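Local coordinates for fumarylacetoacetate hydrolase (Burkholderia xenovorans, PDB 5TI1), which probably hydrolyses fumarylacetoacetate to fumarate and acetoacetate, the last step of phenylalanine and tyrosine breakdown, with the help of a bound divalent metal, at residues 151-159 with 349-360; 388-396 with 406-414. All coordinates share one frame; numbering follows the deposited sequence.

Contact 1: 151-159 with 349-360; sequences YTDFYSSKE and MYWTMAQQLAHH. With MG (magnesium ion), chain K.
Gln-356 NE2 donates to Ser-156 OG at 2.9 Å, nearly straight (163°) and in the plane of its own amide. Tyr-350 N reaches the backbone O of Ser-156 at 2.9 Å. At the other end of the contact, Thr-152 OG1 and His-360 NE2 lie 2.7 Å apart, the hydroxyl at the edge of the imidazole and near its plane; either may donate. Apolar contact fills the middle. Gln-356 CB sits over the face of the Phe-154 ring, 3.8 Å from its centroid, a CH-pi contact. An extended chain (chi2 168°) carries the Gln-356 amide past the ring to Ser-156; the amide and ring planes are stacked, 19° apart. This is the FAH C-terminal domain: helix 353-362, opened by a Thr-352/Gln-355 capping box, packs against strand 151-154 of a mixed sheet. The opposite side of that strand carries Asp-153, whose OD2 binds magnesium at 2.3 Å with Glu-226, Glu-228 and Asp-260. Sulfur and aromatic contacts complete the loop end. Met-349 SD touches Ser-157 CB at 3.5 Å; Ser-157 OG caps His-160 N. Lys-158 CD lies 3.8 Å from Tyr-350 CD2.

Contact 2: 388-396 with 406-414; sequences SLLELTWNG and GTRSFIEDG
Phe-410 reaches the short helix 389-392 from the loop after strand 407-408. The helix is capped at both ends. Ser-388 is the N-cap residue; its OG accepts from Glu-391 N. A Schellman motif closes the C-terminal end, with Asn-395 N bonded to Leu-390 O and Trp-394, at positive phi, as the C-prime residue. Both segments belong to the FAH C-terminal family region, and Ser-388, Leu-389, Phe-410 and Ile-411 touch strand 223-233.

Apolar contacts carry the interface. The Phe-410 ring lies beside Leu-390 and points the same way; its CZ is 4.0 Å from Leu-390 CD1. Leu-389 CB comes within 4.4 Å of Phe-410 CD1. Leu-389 CD2 meets Ile-411 CG1 at the same distance, and both residues also touch Ile-225.

Polar atoms meet carbon across the contact. Asn-395 OD1 lies in the plane of the Phe-410 ring, at its edge, 3.6 Å from CZ. The amide is turned 80° from the ring; its oxygen's hydrogen-bond donor is Lys-222 NZ. Ser-409 O is buried without a polar partner, 3.3 Å from Leu-389 CB.

Thr-393, just past the helix, bonds back onto it. Its CG2 lies 3.5 Å from Arg-408 O. With chi1 at 71°, its OG1 sits between backbone N and carbonyl carbon and turns back to Leu-389 O. That oxygen takes Thr-393 OG1 at 2.8 Å and Thr-393 N from opposite faces of its carbonyl plane.

Contacts 1 and 2 belong to the same C-terminal domain and follow one another along the chain. Their centres are 25 Å apart. They approach the predicted active site from different parts of the fold. Contact 1 supplies a magnesium ligand, Asp-153, and Tyr-155, a predicted substrate residue. Contact 2 is further from the metal: the side chain of Leu-390 is about 11 Å from magnesium. The two meet at the start of helix 158-168, where Glu-159 O and Glu-391 OE1 are 4.1 Å apart. His-160, the predicted proton acceptor, lies between them, its side chain about 3 Å from that of Ser-157 and 6 Å from that of Leu-390. Its ND1 weakly hydrogen-bonds Glu-391 OE2.

Contact 1: 151-159 with 349-360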
# COMPACT_ATOMS: atom_id res chain seq x y z
N TYR B 151 -0.85 -3.93 2.06
CA TYR B 151 -1.83 -4.31 3.06
C TYR B 151 -3.22 -4.04 2.51
O TYR B 151 -3.53 -2.91 2.12
CB TYR B 151 -1.58 -3.57 4.39
CG TYR B 151 -2.73 -3.57 5.36
CD1 TYR B 151 -3.45 -4.73 5.63
CD2 TYR B 151 -3.09 -2.39 6.04
CE1 TYR B 151 -4.51 -4.73 6.54
CE2 TYR B 151 -4.15 -2.38 6.94
CZ TYR B 151 -4.85 -3.56 7.18
OH TYR B 151 -5.90 -3.55 8.07
N THR B 152 -4.03 -5.09 2.43
CA THR B 152 -5.40 -5.03 1.95
C THR B 152 -6.33 -5.44 3.08
O THR B 152 -6.01 -6.36 3.84
CB THR B 152 -5.59 -5.99 0.76
OG1 THR B 152 -4.73 -5.61 -0.32
CG2 THR B 152 -7.04 -6.00 0.30
N ASP B 153 -7.48 -4.79 3.19
CA ASP B 153 -8.43 -5.13 4.25
C ASP B 153 -9.80 -5.40 3.65
O ASP B 153 -10.30 -4.62 2.84
CB ASP B 153 -8.52 -4.03 5.30
CG ASP B 153 -9.21 -4.50 6.57
OD1 ASP B 153 -9.12 -5.71 6.90
OD2 ASP B 153 -9.85 -3.65 7.22
N PHE B 154 -10.40 -6.52 4.06
CA PHE B 154 -11.70 -6.90 3.56
C PHE B 154 -12.76 -6.55 4.60
O PHE B 154 -12.53 -5.74 5.51
CB PHE B 154 -11.68 -8.38 3.17
CG PHE B 154 -10.83 -8.66 1.97
CD1 PHE B 154 -11.37 -8.55 0.69
CD2 PHE B 154 -9.49 -8.98 2.10
CE1 PHE B 154 -10.59 -8.77 -0.44
CE2 PHE B 154 -8.70 -9.21 0.98
CZ PHE B 154 -9.25 -9.10 -0.30
N TYR B 155 -13.93 -7.17 4.47
CA TYR B 155 -15.14 -6.74 5.18
C TYR B 155 -16.09 -7.92 5.22
O TYR B 155 -17.29 -7.77 4.97
CB TYR B 155 -15.76 -5.56 4.44
CG TYR B 155 -16.78 -4.76 5.21
CD1 TYR B 155 -16.39 -3.87 6.21
CD2 TYR B 155 -18.13 -4.84 4.90
CE1 TYR B 155 -17.32 -3.11 6.89
CE2 TYR B 155 -19.07 -4.10 5.59
CZ TYR B 155 -18.66 -3.23 6.58
OH TYR B 155 -19.59 -2.49 7.26
N SER B 156 -15.56 -9.11 5.51
CA SER B 156 -16.20 -10.35 5.08
C SER B 156 -17.00 -11.03 6.18
O SER B 156 -17.26 -12.24 6.09
CB SER B 156 -15.16 -11.31 4.51
OG SER B 156 -14.56 -10.80 3.33
N SER B 157 -17.40 -10.30 7.22
CA SER B 157 -18.28 -10.83 8.26
C SER B 157 -19.71 -10.38 7.99
O SER B 157 -20.01 -9.18 8.00
CB SER B 157 -17.84 -10.37 9.65
OG SER B 157 -18.80 -10.71 10.64
N LYS B 158 -20.61 -11.36 7.75
CA LYS B 158 -22.01 -11.02 7.53
C LYS B 158 -22.62 -10.37 8.76
O LYS B 158 -23.38 -9.40 8.65
CB LYS B 158 -22.81 -12.26 7.13
CG LYS B 158 -24.20 -11.93 6.64
CD LYS B 158 -24.90 -13.15 6.04
CE LYS B 158 -26.26 -12.78 5.46
NZ LYS B 158 -26.91 -13.93 4.74
N GLU B 159 -22.30 -10.88 9.95
CA GLU B 159 -22.85 -10.31 11.19
C GLU B 159 -22.37 -8.88 11.40
O GLU B 159 -23.12 -8.02 11.86
CB GLU B 159 -22.45 -11.19 12.38
CG GLU B 159 -23.01 -12.62 12.36
CD GLU B 159 -22.16 -13.58 11.53
OE1 GLU B 159 -21.32 -13.11 10.72
OE2 GLU B 159 -22.32 -14.81 11.68
N MET B 349 -16.82 -16.24 9.33
CA MET B 349 -16.71 -15.35 8.17
C MET B 349 -17.44 -15.92 6.95
O MET B 349 -17.37 -17.11 6.66
CB MET B 349 -15.24 -15.09 7.85
CG MET B 349 -14.50 -14.37 8.97
SD MET B 349 -15.28 -12.82 9.52
CE MET B 349 -14.26 -11.62 8.64
N TYR B 350 -18.16 -15.03 6.25
CA TYR B 350 -18.94 -15.41 5.08
C TYR B 350 -18.06 -15.67 3.86
O TYR B 350 -18.37 -16.53 3.03
CB TYR B 350 -19.95 -14.31 4.78
CG TYR B 350 -21.05 -14.65 3.80
CD1 TYR B 350 -20.89 -14.41 2.44
CD2 TYR B 350 -22.25 -15.19 4.23
CE1 TYR B 350 -21.90 -14.71 1.53
CE2 TYR B 350 -23.27 -15.49 3.34
CZ TYR B 350 -23.09 -15.25 1.99
OH TYR B 350 -24.10 -15.55 1.10
N TRP B 351 -16.97 -14.92 3.71
CA TRP B 351 -16.03 -15.10 2.60
C TRP B 351 -14.73 -15.66 3.14
O TRP B 351 -14.18 -15.14 4.11
CB TRP B 351 -15.78 -13.78 1.86
CG TRP B 351 -16.98 -13.18 1.18
CD1 TRP B 351 -17.74 -12.13 1.62
CD2 TRP B 351 -17.56 -13.58 -0.08
NE1 TRP B 351 -18.75 -11.86 0.72
CE2 TRP B 351 -18.66 -12.73 -0.33
CE3 TRP B 351 -17.24 -14.57 -1.02
CZ2 TRP B 351 -19.46 -12.85 -1.48
CZ3 TRP B 351 -18.04 -14.69 -2.16
CH2 TRP B 351 -19.13 -13.83 -2.38
N THR B 352 -14.22 -16.71 2.51
CA THR B 352 -12.98 -17.31 2.97
C THR B 352 -11.77 -16.54 2.45
O THR B 352 -11.87 -15.68 1.58
CB THR B 352 -12.88 -18.76 2.50
OG1 THR B 352 -12.77 -18.77 1.07
CG2 THR B 352 -14.12 -19.53 2.94
N MET B 353 -10.60 -16.90 3.00
CA MET B 353 -9.34 -16.37 2.49
C MET B 353 -9.15 -16.69 1.02
O MET B 353 -8.69 -15.84 0.24
CB MET B 353 -8.18 -16.93 3.31
CG MET B 353 -8.13 -16.44 4.75
SD MET B 353 -6.79 -17.22 5.68
CE MET B 353 -7.45 -18.87 5.90
N ALA B 354 -9.47 -17.92 0.62
CA ALA B 354 -9.34 -18.30 -0.78
C ALA B 354 -10.18 -17.38 -1.66
O ALA B 354 -9.71 -16.87 -2.69
CB ALA B 354 -9.76 -19.76 -0.97
N GLN B 355 -11.42 -17.13 -1.25
CA GLN B 355 -12.30 -16.29 -2.04
C GLN B 355 -11.79 -14.85 -2.07
O GLN B 355 -11.85 -14.19 -3.11
CB GLN B 355 -13.72 -16.37 -1.50
CG GLN B 355 -14.35 -17.74 -1.72
CD GLN B 355 -15.71 -17.87 -1.08
OE1 GLN B 355 -15.92 -17.43 0.06
NE2 GLN B 355 -16.65 -18.48 -1.80
N GLN B 356 -11.29 -14.37 -0.93
CA GLN B 356 -10.78 -13.01 -0.86
C GLN B 356 -9.61 -12.82 -1.81
O GLN B 356 -9.55 -11.83 -2.55
CB GLN B 356 -10.37 -12.68 0.58
CG GLN B 356 -11.56 -12.54 1.53
CD GLN B 356 -11.14 -12.52 2.99
OE1 GLN B 356 -10.10 -13.06 3.36
NE2 GLN B 356 -11.94 -11.87 3.83
N LEU B 357 -8.66 -13.75 -1.81
CA LEU B 357 -7.51 -13.64 -2.70
C LEU B 357 -7.94 -13.78 -4.16
O LEU B 357 -7.44 -13.05 -5.04
CB LEU B 357 -6.47 -14.71 -2.35
CG LEU B 357 -5.14 -14.63 -3.09
CD1 LEU B 357 -4.46 -13.27 -2.83
CD2 LEU B 357 -4.27 -15.81 -2.69
N ALA B 358 -8.86 -14.70 -4.43
CA ALA B 358 -9.38 -14.86 -5.79
C ALA B 358 -9.99 -13.56 -6.29
O ALA B 358 -9.69 -13.10 -7.40
CB ALA B 358 -10.40 -16.00 -5.82
N HIS B 359 -10.82 -12.93 -5.47
CA HIS B 359 -11.39 -11.65 -5.86
C HIS B 359 -10.32 -10.57 -5.96
O HIS B 359 -10.34 -9.76 -6.89
CB HIS B 359 -12.49 -11.24 -4.89
CG HIS B 359 -13.15 -9.96 -5.26
ND1 HIS B 359 -14.04 -9.85 -6.31
CD2 HIS B 359 -13.03 -8.71 -4.75
CE1 HIS B 359 -14.45 -8.60 -6.41
NE2 HIS B 359 -13.86 -7.89 -5.48
N HIS B 360 -9.38 -10.54 -5.01
CA HIS B 360 -8.30 -9.55 -5.03
C HIS B 360 -7.59 -9.52 -6.38
O HIS B 360 -7.22 -8.44 -6.87
CB HIS B 360 -7.29 -9.83 -3.92
CG HIS B 360 -6.49 -8.63 -3.51
ND1 HIS B 360 -6.14 -7.63 -4.39
CD2 HIS B 360 -5.97 -8.27 -2.31
CE1 HIS B 360 -5.43 -6.71 -3.75
NE2 HIS B 360 -5.31 -7.08 -2.48
MG MG K . -11.01 -3.30 9.13
O HOH W 1 -25.70 -13.22 2.04

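Contact 2: 388-396 with 406-414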
# COMPACT_ATOMS: atom_id res chain seq x y z
N SER B 388 -16.19 -5.28 17.47
CA SER B 388 -15.89 -3.86 17.64
C SER B 388 -16.74 -3.30 18.77
O SER B 388 -17.86 -3.75 19.01
CB SER B 388 -16.15 -3.07 16.35
OG SER B 388 -17.54 -3.03 16.06
N LEU B 389 -16.20 -2.28 19.46
CA LEU B 389 -17.01 -1.57 20.44
C LEU B 389 -18.22 -0.92 19.80
O LEU B 389 -19.27 -0.81 20.43
CB LEU B 389 -16.18 -0.52 21.19
CG LEU B 389 -15.21 -0.97 22.28
CD1 LEU B 389 -15.93 -1.82 23.31
CD2 LEU B 389 -14.03 -1.73 21.71
N LEU B 390 -18.08 -0.48 18.54
CA LEU B 390 -19.23 0.05 17.81
C LEU B 390 -20.40 -0.94 17.83
O LEU B 390 -21.55 -0.55 18.08
CB LEU B 390 -18.83 0.39 16.37
CG LEU B 390 -19.99 0.76 15.44
CD1 LEU B 390 -20.60 2.10 15.85
CD2 LEU B 390 -19.56 0.76 13.97
N GLU B 391 -20.13 -2.22 17.59
CA GLU B 391 -21.19 -3.22 17.67
C GLU B 391 -21.52 -3.57 19.11
O GLU B 391 -22.70 -3.61 19.49
CB GLU B 391 -20.81 -4.48 16.90
CG GLU B 391 -20.48 -4.25 15.43
CD GLU B 391 -19.68 -5.39 14.87
OE1 GLU B 391 -20.28 -6.35 14.37
OE2 GLU B 391 -18.43 -5.35 14.96
N LEU B 392 -20.50 -3.83 19.93
CA LEU B 392 -20.73 -4.31 21.29
C LEU B 392 -21.60 -3.35 22.09
O LEU B 392 -22.41 -3.79 22.91
CB LEU B 392 -19.39 -4.54 21.99
CG LEU B 392 -18.54 -5.68 21.42
CD1 LEU B 392 -17.12 -5.68 21.97
CD2 LEU B 392 -19.22 -7.03 21.65
N THR B 393 -21.46 -2.04 21.86
CA THR B 393 -22.23 -1.04 22.59
C THR B 393 -23.33 -0.42 21.74
O THR B 393 -23.99 0.53 22.19
CB THR B 393 -21.31 0.06 23.13
OG1 THR B 393 -20.83 0.88 22.06
CG2 THR B 393 -20.13 -0.54 23.86
N TRP B 394 -23.56 -0.94 20.54
CA TRP B 394 -24.51 -0.39 19.57
C TRP B 394 -24.37 1.13 19.49
O TRP B 394 -25.27 1.91 19.82
CB TRP B 394 -25.95 -0.80 19.89
CG TRP B 394 -26.84 -0.74 18.68
CD1 TRP B 394 -27.81 0.19 18.41
CD2 TRP B 394 -26.83 -1.64 17.56
NE1 TRP B 394 -28.41 -0.09 17.20
CE2 TRP B 394 -27.83 -1.20 16.66
CE3 TRP B 394 -26.08 -2.78 17.23
CZ2 TRP B 394 -28.09 -1.86 15.46
CZ3 TRP B 394 -26.34 -3.42 16.04
CH2 TRP B 394 -27.34 -2.96 15.16
N ASN B 395 -23.18 1.54 19.05
CA ASN B 395 -22.83 2.95 18.89
C ASN B 395 -22.98 3.74 20.19
O ASN B 395 -23.21 4.95 20.17
CB ASN B 395 -23.64 3.61 17.77
CG ASN B 395 -22.97 4.84 17.22
OD1 ASN B 395 -21.78 5.07 17.46
ND2 ASN B 395 -23.73 5.66 16.49
N GLY B 396 -22.83 3.06 21.33
CA GLY B 396 -22.92 3.73 22.61
C GLY B 396 -24.30 3.75 23.22
O GLY B 396 -24.50 4.39 24.26
N GLY B 406 -16.07 -0.36 35.69
CA GLY B 406 -16.06 0.70 34.71
C GLY B 406 -16.95 0.39 33.52
O GLY B 406 -17.38 -0.75 33.30
N THR B 407 -17.24 1.43 32.74
CA THR B 407 -18.09 1.30 31.56
C THR B 407 -17.37 1.88 30.35
O THR B 407 -16.65 2.87 30.46
CB THR B 407 -19.46 1.98 31.76
OG1 THR B 407 -19.29 3.39 31.90
CG2 THR B 407 -20.13 1.45 33.03
N ARG B 408 -17.56 1.26 29.19
CA ARG B 408 -16.95 1.75 27.96
C ARG B 408 -17.99 1.87 26.87
O ARG B 408 -18.80 0.95 26.68
CB ARG B 408 -15.81 0.84 27.49
CG ARG B 408 -14.52 1.00 28.29
CD ARG B 408 -13.98 2.42 28.19
NE ARG B 408 -12.72 2.58 28.90
CZ ARG B 408 -12.62 2.84 30.21
NH1 ARG B 408 -13.71 2.94 30.95
NH2 ARG B 408 -11.42 2.99 30.77
N SER B 409 -17.98 2.99 26.17
CA SER B 409 -18.63 3.08 24.87
C SER B 409 -17.57 2.86 23.81
O SER B 409 -17.51 1.80 23.19
CB SER B 409 -19.35 4.41 24.70
OG SER B 409 -20.54 4.42 25.47
N PHE B 410 -16.69 3.85 23.61
CA PHE B 410 -15.52 3.68 22.77
C PHE B 410 -14.26 3.70 23.65
O PHE B 410 -14.35 3.81 24.87
CB PHE B 410 -15.50 4.73 21.66
CG PHE B 410 -16.58 4.52 20.63
CD1 PHE B 410 -16.39 3.62 19.58
CD2 PHE B 410 -17.80 5.16 20.75
CE1 PHE B 410 -17.39 3.40 18.64
CE2 PHE B 410 -18.81 4.94 19.82
CZ PHE B 410 -18.61 4.06 18.76
N ILE B 411 -13.10 3.55 23.01
CA ILE B 411 -11.85 3.41 23.75
C ILE B 411 -11.44 4.75 24.36
O ILE B 411 -11.53 5.80 23.73
CB ILE B 411 -10.73 2.88 22.84
CG1 ILE B 411 -11.08 1.50 22.27
CG2 ILE B 411 -9.41 2.81 23.60
CD1 ILE B 411 -10.18 1.11 21.11
N GLU B 412 -10.94 4.70 25.59
CA GLU B 412 -10.50 5.90 26.29
C GLU B 412 -8.98 5.89 26.43
O GLU B 412 -8.32 4.86 26.25
CB GLU B 412 -11.21 6.01 27.65
CG GLU B 412 -12.49 6.82 27.51
CD GLU B 412 -13.58 6.37 28.43
OE1 GLU B 412 -14.76 6.66 28.13
OE2 GLU B 412 -13.28 5.73 29.46
N ASP B 413 -8.42 7.08 26.70
CA ASP B 413 -6.98 7.22 26.83
C ASP B 413 -6.46 6.35 27.96
O ASP B 413 -7.08 6.24 29.02
CB ASP B 413 -6.62 8.69 27.07
CG ASP B 413 -6.88 9.58 25.86
OD1 ASP B 413 -7.14 9.06 24.75
OD2 ASP B 413 -6.80 10.82 26.02
N GLY B 414 -5.31 5.72 27.73
CA GLY B 414 -4.73 4.81 28.69
C GLY B 414 -5.33 3.41 28.70
O GLY B 414 -4.82 2.55 29.43